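Local coordinates for SufC protein (Thermus thermophilus, PDB 2D2E) that probably binds and hydrolyses ATP as the cytoplasmic ABC-type ATPase of the Suf system, which is thought to assemble iron-sulfur clusters, at residues A[11-16]-A[53-58]; A[29-34]-A[196-201]. All coordinates share one frame; numbering follows the deposited sequence.

Contact 1 (A[11-16]-A[53-58]); sequences ASIDGE and PEYTVE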
loop_
_atom_site.group_PDB
_atom_site.type_symbol
_atom_site.label_atom_id
_atom_site.label_comp_id
_atom_site.label_asym_id
_atom_site.label_seq_id
_atom_site.Cartn_x
_atom_site.Cartn_y
_atom_site.Cartn_z
ATOM N N ALA A 11 -16.197 4.262 10.587
ATOM C CA ALA A 11 -15.761 5.589 10.194
ATOM C C ALA A 11 -16.785 6.251 9.285
ATOM O O ALA A 11 -17.583 5.576 8.638
ATOM C CB ALA A 11 -14.417 5.504 9.479
ATOM N N SER A 12 -16.764 7.575 9.269
ATOM C CA SER A 12 -17.683 8.336 8.434
ATOM C C SER A 12 -16.977 9.515 7.770
ATOM O O SER A 12 -15.858 9.856 8.138
ATOM C CB SER A 12 -18.876 8.809 9.280
ATOM O OG SER A 12 -18.479 9.168 10.588
ATOM N N ILE A 13 -17.605 10.100 6.748
ATOM C CA ILE A 13 -17.065 11.273 6.056
ATOM C C ILE A 13 -18.279 12.127 5.694
ATOM O O ILE A 13 -19.390 11.592 5.677
ATOM C CB ILE A 13 -16.237 10.903 4.819
ATOM C CG1 ILE A 13 -15.584 12.170 4.248
ATOM C CG2 ILE A 13 -17.114 10.195 3.809
ATOM C CD1 ILE A 13 -14.575 11.901 3.139
ATOM N N ASP A 14 -18.068 13.420 5.410
ATOM C CA ASP A 14 -19.152 14.382 5.149
ATOM C C ASP A 14 -20.436 13.937 5.830
ATOM O O ASP A 14 -21.480 13.840 5.183
ATOM C CB ASP A 14 -19.480 14.624 3.639
ATOM C CG ASP A 14 -18.522 13.951 2.663
ATOM O OD1 ASP A 14 -17.497 14.560 2.293
ATOM O OD2 ASP A 14 -18.807 12.807 2.251
ATOM N N GLY A 15 -20.330 13.602 7.115
ATOM C CA GLY A 15 -21.480 13.153 7.879
ATOM C C GLY A 15 -22.240 11.926 7.406
ATOM O O GLY A 15 -23.462 11.959 7.387
ATOM N N GLU A 16 -21.540 10.858 7.016
ATOM C CA GLU A 16 -22.179 9.611 6.555
ATOM C C GLU A 16 -21.258 8.437 6.895
ATOM O O GLU A 16 -20.056 8.535 6.699
ATOM C CB GLU A 16 -22.420 9.655 5.041
ATOM N N PRO A 53 -7.073 13.104 7.312
ATOM C CA PRO A 53 -7.857 13.858 8.291
ATOM C C PRO A 53 -9.318 14.146 7.959
ATOM O O PRO A 53 -10.091 14.524 8.847
ATOM C CB PRO A 53 -7.028 15.130 8.480
ATOM C CG PRO A 53 -6.469 15.358 7.137
ATOM C CD PRO A 53 -6.030 13.957 6.715
ATOM N N GLU A 54 -9.709 13.967 6.701
ATOM C CA GLU A 54 -11.095 14.220 6.316
ATOM C C GLU A 54 -12.094 13.217 6.890
ATOM O O GLU A 54 -13.298 13.472 6.896
ATOM C CB GLU A 54 -11.228 14.259 4.790
ATOM C CG GLU A 54 -10.528 15.446 4.141
ATOM C CD GLU A 54 -10.795 15.547 2.650
ATOM O OE1 GLU A 54 -10.188 16.418 1.992
ATOM O OE2 GLU A 54 -11.616 14.757 2.134
ATOM N N TYR A 55 -11.600 12.081 7.382
ATOM C CA TYR A 55 -12.459 11.051 7.952
ATOM C C TYR A 55 -12.565 11.104 9.460
ATOM O O TYR A 55 -11.633 11.512 10.147
ATOM C CB TYR A 55 -11.941 9.642 7.572
ATOM C CG TYR A 55 -12.092 9.412 6.081
ATOM C CD1 TYR A 55 -11.082 9.786 5.205
ATOM C CD2 TYR A 55 -13.270 8.892 5.550
ATOM C CE1 TYR A 55 -11.238 9.656 3.836
ATOM C CE2 TYR A 55 -13.441 8.764 4.168
ATOM C CZ TYR A 55 -12.419 9.152 3.326
ATOM O OH TYR A 55 -12.560 9.030 1.961
ATOM N N THR A 56 -13.707 10.665 9.965
ATOM C CA THR A 56 -13.953 10.630 11.395
ATOM C C THR A 56 -14.075 9.173 11.831
ATOM O O THR A 56 -14.932 8.450 11.337
ATOM C CB THR A 56 -15.273 11.357 11.751
ATOM O OG1 THR A 56 -15.214 12.712 11.288
ATOM C CG2 THR A 56 -15.498 11.346 13.255
ATOM N N VAL A 57 -13.216 8.726 12.745
ATOM C CA VAL A 57 -13.312 7.350 13.215
ATOM C C VAL A 57 -14.248 7.329 14.428
ATOM O O VAL A 57 -14.027 8.027 15.414
ATOM C CB VAL A 57 -11.909 6.772 13.562
ATOM C CG1 VAL A 57 -12.056 5.405 14.240
ATOM C CG2 VAL A 57 -11.064 6.672 12.280
ATOM N N GLU A 58 -15.303 6.532 14.329
ATOM C CA GLU A 58 -16.318 6.425 15.371
ATOM C C GLU A 58 -16.022 5.357 16.410
ATOM O O GLU A 58 -16.362 5.498 17.585
ATOM C CB GLU A 58 -17.656 6.100 14.721
ATOM C CG GLU A 58 -18.001 7.020 13.568
ATOM C CD GLU A 58 -18.994 8.079 13.966
ATOM O OE1 GLU A 58 -18.936 8.539 15.129
ATOM O OE2 GLU A 58 -19.828 8.455 13.119
#
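The phenol ring of Y55 takes the CD1 methyl of I13 over one face, 3.8 Å from the ring centroid and 28° off the ring normal, a CH-pi contact. I13 reaches it because CG1 lies anti to the backbone N (chi1 -174°) and the chain is extended beyond; its CB adds a second touch, 3.6 Å from Y55 CE2. Beyond the two segments, the tyrosine also packs on T44, K47 and I48 of helix 42-50, the helix that follows the P-loop, and on I18. A broad, flat ring suits this seam between sheet and helix, since it can cover I13 with one face and still reach the helix residues. Were Y55 an alanine, the I13 methyl would probably lose its aromatic partner and a gap would be likely to open beside T44, a residue of the ADP site. The segments meet as antiparallel strands in the antiparallel beta subdomain of the ABC ATPase fold. S12 and T56 form a hydrogen-bonded pair: S12 N donates to T56 O at 2.9 Å, and T56 N returns a nearly straight bond (176°) to S12 O. A11 pairs with V57 without such bonds, and its small side chain fits against I48 and L19. On the sheet face of S12 and T56, S12 OG donates to E58 OE2 at 3.0 Å, approaching from above the carboxylate plane, as the glutamate bends back at chi2.

Contact 2 (A[29-34]-A[196-201]); sequences GEVHAL and ALVITH
L34 and I199 lie side by side and point the same way, as neighbours do in the parallel strands of the core sheet of a P-loop ATPase, where strand 31-35 leads into the Walker A loop and strand 195-199 runs alongside. L34 CB packs 4.1 Å from I199 CG1 and also meets L197 CD1 at 3.9 Å. With CG anti to its backbone N (chi1 180°), L197 carries that methyl across to touch H32 CB as well. Branched aliphatic residues suit this buried face, which L24 of strand 16-27 and K42 of helix 42-50 help to cover. On the other face V31 CG1 rests against A196 CB and V198 CG2, while A33, too small to intrude, sits beside V198 O. The strands are joined by five backbone hydrogen bonds, from A196 N to E30 O through to T200 N to L34 O, the straightest being H32 N to A196 O at 175°. H32 is the buried polar exception, held at both ring nitrogens: ND1 is hydrogen-bonded to H215, and NE2 donates to E30 OE1 at 2.7 Å, in the ring plane and on the anti lone pair of that oxygen.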
loop_
_atom_site.group_PDB
_atom_site.type_symbol
_atom_site.label_atom_id
_atom_site.label_comp_id
_atom_site.label_asym_id
_atom_site.label_seq_id
_atom_site.Cartn_x
_atom_site.Cartn_y
_atom_site.Cartn_z
ATOM N N GLY A 29 4.957 -10.947 7.106
ATOM C CA GLY A 29 5.451 -12.081 6.339
ATOM C C GLY A 29 4.464 -12.452 5.230
ATOM O O GLY A 29 4.800 -13.207 4.302
ATOM N N GLU A 30 3.254 -11.904 5.306
ATOM C CA GLU A 30 2.249 -12.215 4.301
ATOM C C GLU A 30 1.851 -11.021 3.447
ATOM O O GLU A 30 2.052 -9.865 3.819
ATOM C CB GLU A 30 0.986 -12.805 4.964
ATOM C CG GLU A 30 1.253 -14.179 5.593
ATOM C CD GLU A 30 0.029 -14.858 6.202
ATOM O OE1 GLU A 30 -1.127 -14.436 5.976
ATOM O OE2 GLU A 30 0.230 -15.864 6.927
ATOM N N VAL A 31 1.306 -11.334 2.278
ATOM C CA VAL A 31 0.811 -10.329 1.334
ATOM C C VAL A 31 -0.651 -10.679 1.090
ATOM O O VAL A 31 -0.989 -11.766 0.617
ATOM C CB VAL A 31 1.568 -10.349 -0.014
ATOM C CG1 VAL A 31 0.926 -9.347 -0.983
ATOM C CG2 VAL A 31 3.028 -9.984 0.199
ATOM N N HIS A 32 -1.530 -9.757 1.470
ATOM C CA HIS A 32 -2.962 -9.970 1.297
ATOM C C HIS A 32 -3.546 -9.003 0.281
ATOM O O HIS A 32 -2.939 -7.960 -0.030
ATOM C CB HIS A 32 -3.691 -9.746 2.611
ATOM C CG HIS A 32 -3.413 -10.792 3.635
ATOM N ND1 HIS A 32 -4.224 -10.974 4.734
ATOM C CD2 HIS A 32 -2.403 -11.688 3.753
ATOM C CE1 HIS A 32 -3.722 -11.941 5.487
ATOM N NE2 HIS A 32 -2.617 -12.388 4.915
ATOM N N ALA A 33 -4.726 -9.365 -0.216
ATOM C CA ALA A 33 -5.479 -8.533 -1.152
ATOM C C ALA A 33 -6.799 -8.090 -0.491
ATOM O O ALA A 33 -7.401 -8.858 0.281
ATOM C CB ALA A 33 -5.796 -9.352 -2.439
ATOM N N LEU A 34 -7.241 -6.858 -0.792
ATOM C CA LEU A 34 -8.529 -6.346 -0.319
ATOM C C LEU A 34 -9.253 -5.918 -1.595
ATOM O O LEU A 34 -8.845 -4.964 -2.266
ATOM C CB LEU A 34 -8.382 -5.129 0.606
ATOM C CG LEU A 34 -9.732 -4.499 1.014
ATOM C CD1 LEU A 34 -10.672 -5.512 1.684
ATOM C CD2 LEU A 34 -9.443 -3.330 1.934
ATOM N N ALA A 196 2.016 -6.822 3.533
ATOM C CA ALA A 196 1.390 -5.877 2.608
ATOM C C ALA A 196 -0.088 -6.171 2.377
ATOM O O ALA A 196 -0.542 -7.317 2.493
ATOM C CB ALA A 196 2.107 -5.921 1.267
ATOM N N LEU A 197 -0.829 -5.115 2.046
ATOM C CA LEU A 197 -2.244 -5.253 1.708
ATOM C C LEU A 197 -2.368 -4.530 0.367
ATOM O O LEU A 197 -2.111 -3.330 0.284
ATOM C CB LEU A 197 -3.126 -4.561 2.761
ATOM C CG LEU A 197 -4.644 -4.640 2.491
ATOM C CD1 LEU A 197 -5.118 -6.092 2.530
ATOM C CD2 LEU A 197 -5.405 -3.805 3.503
ATOM N N VAL A 198 -2.764 -5.265 -0.672
ATOM C CA VAL A 198 -2.936 -4.695 -2.004
ATOM C C VAL A 198 -4.442 -4.523 -2.184
ATOM O O VAL A 198 -5.211 -5.509 -2.110
ATOM C CB VAL A 198 -2.373 -5.657 -3.067
ATOM C CG1 VAL A 198 -2.596 -5.117 -4.472
ATOM C CG2 VAL A 198 -0.888 -5.867 -2.821
ATOM N N ILE A 199 -4.864 -3.272 -2.376
ATOM C CA ILE A 199 -6.281 -2.948 -2.548
ATOM C C ILE A 199 -6.537 -2.836 -4.040
ATOM O O ILE A 199 -5.810 -2.149 -4.751
ATOM C CB ILE A 199 -6.612 -1.605 -1.825
ATOM C CG1 ILE A 199 -6.278 -1.769 -0.343
ATOM C CG2 ILE A 199 -8.095 -1.219 -2.023
ATOM C CD1 ILE A 199 -6.379 -0.465 0.453
ATOM N N THR A 200 -7.570 -3.519 -4.526
ATOM C CA THR A 200 -7.825 -3.495 -5.954
ATOM C C THR A 200 -9.286 -3.844 -6.241
ATOM O O THR A 200 -9.956 -4.488 -5.422
ATOM C CB THR A 200 -6.888 -4.547 -6.632
ATOM O OG1 THR A 200 -7.036 -4.515 -8.050
ATOM C CG2 THR A 200 -7.224 -5.947 -6.151
ATOM N N HIS A 201 -9.786 -3.383 -7.386
ATOM C CA HIS A 201 -11.144 -3.725 -7.799
ATOM C C HIS A 201 -11.051 -4.947 -8.708
ATOM O O HIS A 201 -11.791 -5.919 -8.550
ATOM C CB HIS A 201 -11.786 -2.568 -8.582
ATOM C CG HIS A 201 -13.170 -2.884 -9.050
ATOM N ND1 HIS A 201 -13.479 -3.123 -10.371
ATOM C CD2 HIS A 201 -14.316 -3.080 -8.352
ATOM C CE1 HIS A 201 -14.757 -3.450 -10.471
ATOM N NE2 HIS A 201 -15.287 -3.430 -9.260
#

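Overall arrangement
Contact 2 lies in the core, its centre about 8 Å from the centre of the chain, whereas that of contact 1 is about 21 Å from it and the contact is only partly buried. They belong to different sheets: contact 1 pairs antiparallel strands at the periphery, contact 2 parallel strands inside the mixed sheet. Their chemistry follows suit, with one aromatic face and a bond from a buried serine to an exposed glutamate in the first, and mostly aliphatic packing with an enclosed histidine in the second. Although their nearest atoms are about 11 Å apart, both border helix 42-50: Y55 touches it at T44, I199 at K42, so both sheets touch the helix whose first residues belong to the ADP site.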